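Anthrone oxidase-like protein (PDB 5F9P) is probably an oxygenase of atypical angucycline biosynthesis that cleaves a carbon-carbon bond in the oxidative opening of ring B. Local coordinates at residues P1-E6 / G111-G116; E99-L104 / H158-G163; H9-N14 / L58-W63. One frame throughout, in Å; residues are numbered along the deposited sequence.

Contact 1: residues P1-E6 / G111-G116; sequences PIISAE and GKIEIG
Ile3 and Ile113 face each other as a hydrogen-bonded antiparallel pair, and the tight part of this two-stranded ribbon is built around them. Each amide of the pair reaches the other's carbonyl: Ile3 N to Ile113 O spans 2.6 Å and Ile113 N to Ile3 O 2.9 Å, while Ile115 N adds a 3.0 Å bond to Pro1 O. All three are close to straight, with N-H...O angles between 166° and 169°. On the face carrying these two isoleucines, Ile3 CB and Ile113 CB lie 4.2 Å apart. Ile3 sends its CD1 across at about a right angle to the Ile115 side chain, where it meets Ile115 CG2 at 3.8 Å. This branch of Ile115 is available because CG1 has taken the place between backbone N and carbonyl carbon, turning CG2 anti to the carbonyl carbon. Phe60 and Val159 of the large barrel pack against Ile3, and Tyr177 against Ile115, so this face is buried.

The face of Ile2 and Glu114 is looser and exposed, and so is the Lys112-Glu6 end. Ile2 brings its CD1 to within 3.8 Å of Glu114 CB, and Ile2 CG2 lies 4.0 Å from Lys112 CD. Lys112 runs extended to CE and then bends (chi4 -64°), bringing NZ beside Glu6; Glu6 OE1 and Lys112 NZ form a long salt bridge of 3.7 Å. Ser4 OG is engaged instead by Asp7.

The ribbon therefore joins the N-terminal strand 2-3 to strand 113-114, which follows strand 92-105 in the chain, by main-chain bonds and buried aliphatic contacts. Its charged pair, long and at the solvent side, probably contributes little to holding the two segments together.

Contact 2: residues E99-L104 / H158-G163; sequences EVAHTL and HVVLKG
Lys162 and Glu99 run alongside each other in the same direction, from a hydrogen-bonded antiparallel pair. Followed outward, Lys162 CB rests 4.0 Å from Glu99 CG. With CG anti to the backbone N (chi1 177°) and every later torsion extended, the chain runs straight along its partner, so that Lys162 CD meets Glu99 OE1 at 3.4 Å. Lys162 NZ ends 4.2 Å from Glu99 OE1, too far for a salt bridge, though the opposite charges probably still attract.

Further along, a classic beta bulge shifts the register by one. Ala101 N, at 2.7 Å, and His102 N, at 3.2 Å, both donate to Val160 O, the first nearly in line with the carbonyl bond and the second on a lone pair. Val160 is thus held opposite two residues. On the reverse face Leu161 CD2 packs on Val100 CG2 at 3.7 Å.

The pair belongs to the barrel sheet: strand 172-180 continues it beyond strand 155-167, with backbone hydrogen bonds joining Val159 to Tyr177 and Leu161 to Ile175. Helix 135-142 covers the Lys162 face, where Leu139 touches Ala101, Val160 and Lys162, whereas Val100 and Leu161 meet Thr11 of strand 10-17.

Contact 3: residues H9-N14 / L58-W63; sequences HLTVLN and LNFIQW
Residues 10-14 and 58-63 form a regular antiparallel ladder in the wall of the closed eight-stranded barrel, Leu10 pairing with Trp63 at one end and Asn14 with Asn59 at the other. The strand axes run 166° apart, and six main-chain bonds alternate without a bulge. In the central pair Val12 N reaches Ile61 O at 2.7 Å, and Ile61 N reaches Val12 O, also at 2.7 Å.

Each face of the ladder is packed differently. On the one bearing Leu13 and Phe60, Leu13 CD1 sits over the Phe60 ring, 4.1 Å from its centroid and 17° off the normal, a CH-pi contact displaced toward the rim. Thr11, with CG2 anti to its amide nitrogen, directs that methyl obliquely at Phe60 CE1, 3.7 Å away. The reverse face is largely aliphatic and aromatic, with Asn14 and Asn59 at its end: Val12 CG2 comes obliquely to Trp63 CD1 at 3.6 Å. Helix 66-74 covers this side through Leu69, which touches both Leu10 and Trp63, and Trp43 meets the indole edge-to-face.

At the start of strand 10-17 the packing becomes polar. One water joins three side chains, lying 3.1 Å from His9 NE2, 3.0 Å from Thr11 OG1 and 2.8 Å from Gln62 NE2, whose hydrogen it accepts. The His9 ring and the Gln62 amide stand 78° apart, touch at their NE2 atoms and are bridged by this water. Gln62 OE1 bonds to Ser45 and its NE2 also to Ile2 O, so the amide is fixed at both ends.

The chemistry is thus of two kinds: a ladder held by six main-chain bonds and by mostly apolar side-chain packing on both faces, and a hydrated polar end where the Gln62 amide, held by Ser45 and Ile2, probably helps to position the water.

Overall arrangement
The three contacts touch one another. Contacts 2 and 3 are pairs in the same barrel, and their strands 92-105 and 10-17 are neighbours in it; their centres lie about 12 Å apart, and the contacts meet where Leu161 CD1 packs on Leu13 CD1 at 3.8 Å. Contact 1 joins both: Thr103 OG1 probably bonds to Gly111 O at 2.9 Å on the contact 2 side, and Ile115 CD1 packs on Phe60 CD1 at 3.8 Å on the contact 3 side. Its centre is about 10 Å from that of contact 2 and about 12 Å from that of contact 3. A glycerol, probably from crystallisation, lies about 4 Å from the His158 side chain in contact 2.

Contact 1: residues P1-E6 / G111-G116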
loop_
_atom_site.group_PDB
_atom_site.type_symbol
_atom_site.label_atom_id
_atom_site.label_comp_id
_atom_site.label_asym_id
_atom_site.label_seq_id
_atom_site.Cartn_x
_atom_site.Cartn_y
_atom_site.Cartn_z
ATOM N N PRO A 1 -7.851 -10.455 0.952
ATOM C CA PRO A 1 -8.651 -9.507 1.733
ATOM C C PRO A 1 -9.365 -8.500 0.825
ATOM O O PRO A 1 -8.946 -8.298 -0.312
ATOM C CB PRO A 1 -7.598 -8.826 2.607
ATOM C CG PRO A 1 -6.616 -9.932 2.878
ATOM C CD PRO A 1 -6.567 -10.762 1.612
ATOM N N ILE A 2 -10.440 -7.895 1.324
ATOM C CA ILE A 2 -11.297 -7.046 0.502
ATOM C C ILE A 2 -11.165 -5.595 0.934
ATOM O O ILE A 2 -11.174 -5.301 2.125
ATOM C CB ILE A 2 -12.774 -7.470 0.608
ATOM C CG1 ILE A 2 -12.980 -8.858 0.002
ATOM C CG2 ILE A 2 -13.682 -6.445 -0.084
ATOM C CD1 ILE A 2 -12.815 -8.890 -1.503
ATOM N N ILE A 3 -11.023 -4.692 -0.033
ATOM C CA ILE A 3 -10.908 -3.267 0.271
ATOM C C ILE A 3 -12.097 -2.509 -0.302
ATOM O O ILE A 3 -12.470 -2.720 -1.446
ATOM C CB ILE A 3 -9.629 -2.655 -0.336
ATOM C CG1 ILE A 3 -8.395 -3.445 0.101
ATOM C CG2 ILE A 3 -9.506 -1.177 0.063
ATOM C CD1 ILE A 3 -7.159 -3.108 -0.715
ATOM N N SER A 4 -12.693 -1.628 0.490
ATOM C CA SER A 4 -13.814 -0.833 -0.014
ATOM C C SER A 4 -13.884 0.554 0.619
ATOM O O SER A 4 -13.487 0.748 1.769
ATOM C CB SER A 4 -15.134 -1.564 0.224
ATOM O OG SER A 4 -15.638 -1.250 1.507
ATOM N N ALA A 5 -14.416 1.516 -0.125
ATOM C CA ALA A 5 -14.543 2.878 0.390
ATOM C C ALA A 5 -15.425 2.974 1.642
ATOM O O ALA A 5 -15.310 3.927 2.415
ATOM C CB ALA A 5 -15.059 3.810 -0.698
ATOM N N GLU A 6 -16.300 1.991 1.846
ATOM C CA GLU A 6 -17.161 1.981 3.032
ATOM C C GLU A 6 -16.476 1.393 4.265
ATOM O O GLU A 6 -17.055 1.369 5.354
ATOM C CB GLU A 6 -18.471 1.242 2.757
ATOM C CG GLU A 6 -19.281 1.829 1.620
ATOM C CD GLU A 6 -18.823 1.326 0.266
ATOM O OE1 GLU A 6 -18.201 0.240 0.205
ATOM O OE2 GLU A 6 -19.087 2.018 -0.740
ATOM N N GLY A 111 -16.126 -0.023 -7.097
ATOM C CA GLY A 111 -16.216 -1.466 -6.919
ATOM C C GLY A 111 -15.274 -1.925 -5.820
ATOM O O GLY A 111 -14.300 -1.229 -5.512
ATOM N N LYS A 112 -15.553 -3.077 -5.217
ATOM C CA LYS A 112 -14.674 -3.594 -4.166
ATOM C C LYS A 112 -13.407 -4.203 -4.757
ATOM O O LYS A 112 -13.398 -4.760 -5.858
ATOM C CB LYS A 112 -15.382 -4.612 -3.268
ATOM C CG LYS A 112 -16.620 -4.066 -2.560
ATOM C CD LYS A 112 -17.171 -5.066 -1.544
ATOM C CE LYS A 112 -18.563 -4.673 -1.041
ATOM N NZ LYS A 112 -18.578 -3.386 -0.282
ATOM N N ILE A 113 -12.331 -4.101 -3.998
ATOM C CA ILE A 113 -11.035 -4.504 -4.475
ATOM C C ILE A 113 -10.539 -5.669 -3.634
ATOM O O ILE A 113 -10.703 -5.676 -2.418
ATOM C CB ILE A 113 -10.086 -3.290 -4.424
ATOM C CG1 ILE A 113 -10.526 -2.292 -5.509
ATOM C CG2 ILE A 113 -8.642 -3.724 -4.575
ATOM C CD1 ILE A 113 -9.863 -0.932 -5.453
ATOM N N GLU A 114 -9.978 -6.671 -4.295
ATOM C CA GLU A 114 -9.412 -7.807 -3.597
ATOM C C GLU A 114 -7.913 -7.860 -3.810
ATOM O O GLU A 114 -7.435 -7.703 -4.928
ATOM C CB GLU A 114 -10.028 -9.110 -4.096
ATOM C CG GLU A 114 -9.498 -10.323 -3.347
ATOM C CD GLU A 114 -10.262 -11.604 -3.652
ATOM O OE1 GLU A 114 -11.050 -11.627 -4.633
ATOM O OE2 GLU A 114 -10.070 -12.591 -2.903
ATOM N N ILE A 115 -7.176 -8.099 -2.732
ATOM C CA ILE A 115 -5.730 -8.274 -2.820
ATOM C C ILE A 115 -5.326 -9.657 -2.297
ATOM O O ILE A 115 -5.935 -10.176 -1.362
ATOM C CB ILE A 115 -4.988 -7.165 -2.049
ATOM C CG1 ILE A 115 -5.373 -7.180 -0.563
ATOM C CG2 ILE A 115 -5.296 -5.811 -2.683
ATOM C CD1 ILE A 115 -4.452 -6.318 0.331
ATOM N N GLY A 116 -4.306 -10.251 -2.900
ATOM C CA GLY A 116 -3.926 -11.617 -2.558
ATOM C C GLY A 116 -2.958 -12.221 -3.564
ATOM O O GLY A 116 -2.928 -11.812 -4.727
#

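Contact 2: residues E99-L104 / H158-G163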
loop_
_atom_site.group_PDB
_atom_site.type_symbol
_atom_site.label_atom_id
_atom_site.label_comp_id
_atom_site.label_asym_id
_atom_site.label_seq_id
_atom_site.Cartn_x
_atom_site.Cartn_y
_atom_site.Cartn_z
ATOM N N GLU A 99 -7.212 6.115 5.894
ATOM C CA GLU A 99 -8.574 5.700 5.621
ATOM C C GLU A 99 -8.721 5.603 4.111
ATOM O O GLU A 99 -7.993 6.259 3.361
ATOM C CB GLU A 99 -9.586 6.673 6.220
ATOM C CG GLU A 99 -9.606 8.033 5.584
ATOM C CD GLU A 99 -10.516 9.006 6.340
ATOM O OE1 GLU A 99 -10.720 10.136 5.850
ATOM O OE2 GLU A 99 -11.023 8.638 7.427
ATOM N N VAL A 100 -9.633 4.752 3.664
ATOM C CA VAL A 100 -9.839 4.560 2.242
ATOM C C VAL A 100 -10.687 5.713 1.735
ATOM O O VAL A 100 -11.760 5.967 2.268
ATOM C CB VAL A 100 -10.539 3.215 1.960
ATOM C CG1 VAL A 100 -10.876 3.093 0.465
ATOM C CG2 VAL A 100 -9.653 2.059 2.417
ATOM N N ALA A 101 -10.200 6.436 0.729
ATOM C CA ALA A 101 -10.941 7.594 0.244
ATOM C C ALA A 101 -11.771 7.245 -0.992
ATOM O O ALA A 101 -12.843 7.804 -1.220
ATOM C CB ALA A 101 -9.992 8.771 -0.047
ATOM N N HIS A 102 -11.275 6.317 -1.794
ATOM C CA HIS A 102 -11.896 6.049 -3.075
ATOM C C HIS A 102 -11.451 4.694 -3.620
ATOM O O HIS A 102 -10.299 4.295 -3.432
ATOM C CB HIS A 102 -11.505 7.165 -4.056
ATOM C CG HIS A 102 -12.222 7.102 -5.365
ATOM N ND1 HIS A 102 -13.464 7.666 -5.560
ATOM C CD2 HIS A 102 -11.869 6.548 -6.550
ATOM C CE1 HIS A 102 -13.842 7.466 -6.812
ATOM N NE2 HIS A 102 -12.888 6.796 -7.434
ATOM N N THR A 103 -12.371 3.993 -4.277
ATOM C CA THR A 103 -12.027 2.801 -5.047
ATOM C C THR A 103 -12.606 2.887 -6.456
ATOM O O THR A 103 -13.643 3.514 -6.698
ATOM C CB THR A 103 -12.509 1.485 -4.380
ATOM O OG1 THR A 103 -13.946 1.430 -4.378
ATOM C CG2 THR A 103 -11.994 1.395 -2.964
ATOM N N LEU A 104 -11.912 2.254 -7.384
ATOM C CA LEU A 104 -12.360 2.162 -8.752
ATOM C C LEU A 104 -11.931 0.799 -9.263
ATOM O O LEU A 104 -10.828 0.354 -8.962
ATOM C CB LEU A 104 -11.703 3.258 -9.587
ATOM C CG LEU A 104 -11.976 3.131 -11.089
ATOM C CD1 LEU A 104 -13.470 3.258 -11.365
ATOM C CD2 LEU A 104 -11.158 4.152 -11.896
ATOM N N HIS A 158 -8.075 0.508 -8.557
ATOM C CA HIS A 158 -7.364 1.635 -7.952
ATOM C C HIS A 158 -7.951 1.957 -6.593
ATOM O O HIS A 158 -9.168 2.158 -6.459
ATOM C CB HIS A 158 -7.430 2.894 -8.834
ATOM C CG HIS A 158 -6.527 4.004 -8.371
ATOM N ND1 HIS A 158 -6.832 5.340 -8.545
ATOM C CD2 HIS A 158 -5.321 3.973 -7.754
ATOM C CE1 HIS A 158 -5.850 6.083 -8.060
ATOM N NE2 HIS A 158 -4.922 5.280 -7.573
ATOM N N VAL A 159 -7.079 1.998 -5.592
ATOM C CA VAL A 159 -7.444 2.430 -4.249
ATOM C C VAL A 159 -6.733 3.741 -3.927
ATOM O O VAL A 159 -5.516 3.861 -4.138
ATOM C CB VAL A 159 -7.019 1.378 -3.190
ATOM C CG1 VAL A 159 -7.426 1.841 -1.798
ATOM C CG2 VAL A 159 -7.626 -0.001 -3.516
ATOM N N VAL A 160 -7.474 4.722 -3.423
ATOM C CA VAL A 160 -6.859 5.980 -2.994
ATOM C C VAL A 160 -7.026 6.092 -1.500
ATOM O O VAL A 160 -8.141 6.015 -0.993
ATOM C CB VAL A 160 -7.508 7.216 -3.678
ATOM C CG1 VAL A 160 -6.869 8.520 -3.186
ATOM C CG2 VAL A 160 -7.405 7.103 -5.202
ATOM N N LEU A 161 -5.923 6.266 -0.787
ATOM C CA LEU A 161 -5.978 6.395 0.662
ATOM C C LEU A 161 -5.601 7.796 1.117
ATOM O O LEU A 161 -4.684 8.425 0.566
ATOM C CB LEU A 161 -5.038 5.389 1.326
ATOM C CG LEU A 161 -5.121 3.935 0.855
ATOM C CD1 LEU A 161 -4.035 3.096 1.530
ATOM C CD2 LEU A 161 -6.473 3.394 1.197
ATOM N N LYS A 162 -6.310 8.271 2.137
ATOM C CA LYS A 162 -5.988 9.528 2.803
ATOM C C LYS A 162 -5.143 9.243 4.028
ATOM O O LYS A 162 -5.561 8.495 4.912
ATOM C CB LYS A 162 -7.269 10.235 3.244
ATOM C CG LYS A 162 -7.016 11.527 4.023
ATOM C CD LYS A 162 -8.315 12.115 4.589
ATOM C CE LYS A 162 -8.043 13.432 5.318
ATOM N NZ LYS A 162 -9.285 14.043 5.889
ATOM N N GLY A 163 -3.963 9.843 4.089
ATOM C CA GLY A 163 -3.082 9.650 5.215
ATOM C C GLY A 163 -3.643 10.329 6.451
ATOM O O GLY A 163 -3.995 11.512 6.401
#

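Contact 3: residues H9-N14 / L58-W63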
loop_
_atom_site.group_PDB
_atom_site.type_symbol
_atom_site.label_atom_id
_atom_site.label_comp_id
_atom_site.label_asym_id
_atom_site.label_seq_id
_atom_site.Cartn_x
_atom_site.Cartn_y
_atom_site.Cartn_z
ATOM N N HIS A 9 -12.864 0.512 9.286
ATOM C CA HIS A 9 -11.666 0.175 10.031
ATOM C C HIS A 9 -10.456 0.988 9.538
ATOM O O HIS A 9 -10.553 1.770 8.589
ATOM C CB HIS A 9 -11.393 -1.320 9.902
ATOM C CG HIS A 9 -11.306 -1.784 8.484
ATOM N ND1 HIS A 9 -12.378 -2.332 7.816
ATOM C CD2 HIS A 9 -10.284 -1.747 7.595
ATOM C CE1 HIS A 9 -12.013 -2.633 6.581
ATOM N NE2 HIS A 9 -10.746 -2.291 6.423
ATOM N N LEU A 10 -9.321 0.789 10.195
ATOM C CA LEU A 10 -8.103 1.522 9.903
ATOM C C LEU A 10 -7.252 0.752 8.900
ATOM O O LEU A 10 -7.029 -0.460 9.052
ATOM C CB LEU A 10 -7.327 1.744 11.206
ATOM C CG LEU A 10 -5.999 2.482 11.118
ATOM C CD1 LEU A 10 -6.231 3.929 10.706
ATOM C CD2 LEU A 10 -5.270 2.407 12.445
ATOM N N THR A 11 -6.788 1.443 7.862
ATOM C CA THR A 11 -5.914 0.815 6.882
ATOM C C THR A 11 -4.465 1.222 7.118
ATOM O O THR A 11 -4.106 2.395 7.002
ATOM C CB THR A 11 -6.340 1.142 5.435
ATOM O OG1 THR A 11 -7.639 0.592 5.190
ATOM C CG2 THR A 11 -5.356 0.527 4.456
ATOM N N VAL A 12 -3.630 0.243 7.440
ATOM C CA VAL A 12 -2.246 0.512 7.786
ATOM C C VAL A 12 -1.309 -0.031 6.707
ATOM O O VAL A 12 -1.372 -1.214 6.353
ATOM C CB VAL A 12 -1.885 -0.099 9.167
ATOM C CG1 VAL A 12 -0.394 0.018 9.445
ATOM C CG2 VAL A 12 -2.688 0.589 10.274
ATOM N N LEU A 13 -0.463 0.845 6.169
ATOM C CA LEU A 13 0.575 0.429 5.229
ATOM C C LEU A 13 1.958 0.625 5.819
ATOM O O LEU A 13 2.362 1.744 6.141
ATOM C CB LEU A 13 0.455 1.163 3.897
ATOM C CG LEU A 13 -0.631 0.633 2.952
ATOM C CD1 LEU A 13 -2.017 0.662 3.599
ATOM C CD2 LEU A 13 -0.631 1.424 1.668
ATOM N N ASN A 14 2.670 -0.485 5.988
ATOM C CA ASN A 14 4.043 -0.464 6.465
ATOM C C ASN A 14 4.984 -0.571 5.269
ATOM O O ASN A 14 5.032 -1.596 4.583
ATOM C CB ASN A 14 4.300 -1.602 7.448
ATOM C CG ASN A 14 3.459 -1.497 8.706
ATOM O OD1 ASN A 14 2.879 -0.456 8.991
ATOM N ND2 ASN A 14 3.420 -2.575 9.483
ATOM N N LEU A 58 6.291 -3.967 1.291
ATOM C CA LEU A 58 5.123 -3.227 1.744
ATOM C C LEU A 58 4.143 -4.205 2.363
ATOM O O LEU A 58 3.834 -5.236 1.769
ATOM C CB LEU A 58 4.457 -2.491 0.570
ATOM C CG LEU A 58 3.105 -1.820 0.840
ATOM C CD1 LEU A 58 3.262 -0.634 1.776
ATOM C CD2 LEU A 58 2.431 -1.388 -0.468
ATOM N N ASN A 59 3.668 -3.882 3.567
ATOM C CA ASN A 59 2.573 -4.621 4.182
ATOM C C ASN A 59 1.302 -3.780 4.175
ATOM O O ASN A 59 1.277 -2.661 4.703
ATOM C CB ASN A 59 2.931 -5.026 5.618
ATOM C CG ASN A 59 2.338 -6.361 6.007
ATOM O OD1 ASN A 59 1.388 -6.820 5.387
ATOM N ND2 ASN A 59 2.916 -7.009 7.027
ATOM N N PHE A 60 0.254 -4.316 3.562
ATOM C CA PHE A 60 -1.056 -3.677 3.546
ATOM C C PHE A 60 -1.898 -4.371 4.613
ATOM O O PHE A 60 -2.264 -5.539 4.450
ATOM C CB PHE A 60 -1.682 -3.859 2.168
ATOM C CG PHE A 60 -2.911 -3.013 1.913
ATOM C CD1 PHE A 60 -4.094 -3.242 2.608
ATOM C CD2 PHE A 60 -2.895 -2.027 0.932
ATOM C CE1 PHE A 60 -5.231 -2.486 2.346
ATOM C CE2 PHE A 60 -4.031 -1.262 0.659
ATOM C CZ PHE A 60 -5.198 -1.493 1.366
ATOM N N ILE A 61 -2.183 -3.653 5.701
ATOM C CA ILE A 61 -2.740 -4.241 6.927
ATOM C C ILE A 61 -4.073 -3.619 7.332
ATOM O O ILE A 61 -4.224 -2.391 7.324
ATOM C CB ILE A 61 -1.760 -4.088 8.108
ATOM C CG1 ILE A 61 -0.374 -4.632 7.719
ATOM C CG2 ILE A 61 -2.299 -4.784 9.370
ATOM C CD1 ILE A 61 0.702 -4.431 8.786
ATOM N N GLN A 62 -5.038 -4.467 7.694
ATOM C CA GLN A 62 -6.337 -3.991 8.162
ATOM C C GLN A 62 -6.503 -4.169 9.670
ATOM O O GLN A 62 -6.244 -5.249 10.212
ATOM C CB GLN A 62 -7.452 -4.707 7.404
ATOM C CG GLN A 62 -7.418 -4.416 5.921
ATOM C CD GLN A 62 -8.445 -5.196 5.145
ATOM O OE1 GLN A 62 -8.639 -6.393 5.382
ATOM N NE2 GLN A 62 -9.121 -4.522 4.212
ATOM N N TRP A 63 -6.930 -3.100 10.339
ATOM C CA TRP A 63 -7.084 -3.067 11.794
ATOM C C TRP A 63 -8.480 -2.538 12.130
ATOM O O TRP A 63 -8.953 -1.596 11.500
ATOM C CB TRP A 63 -6.038 -2.137 12.437
ATOM C CG TRP A 63 -4.666 -2.723 12.611
ATOM C CD1 TRP A 63 -3.599 -2.577 11.769
ATOM C CD2 TRP A 63 -4.205 -3.531 13.705
ATOM N NE1 TRP A 63 -2.513 -3.251 12.265
ATOM C CE2 TRP A 63 -2.854 -3.843 13.452
ATOM C CE3 TRP A 63 -4.807 -4.023 14.875
ATOM C CZ2 TRP A 63 -2.091 -4.627 14.315
ATOM C CZ3 TRP A 63 -4.047 -4.804 15.735
ATOM C CH2 TRP A 63 -2.702 -5.095 15.452
HETATM O O HOH W 1 -8.999 -1.742 3.917
#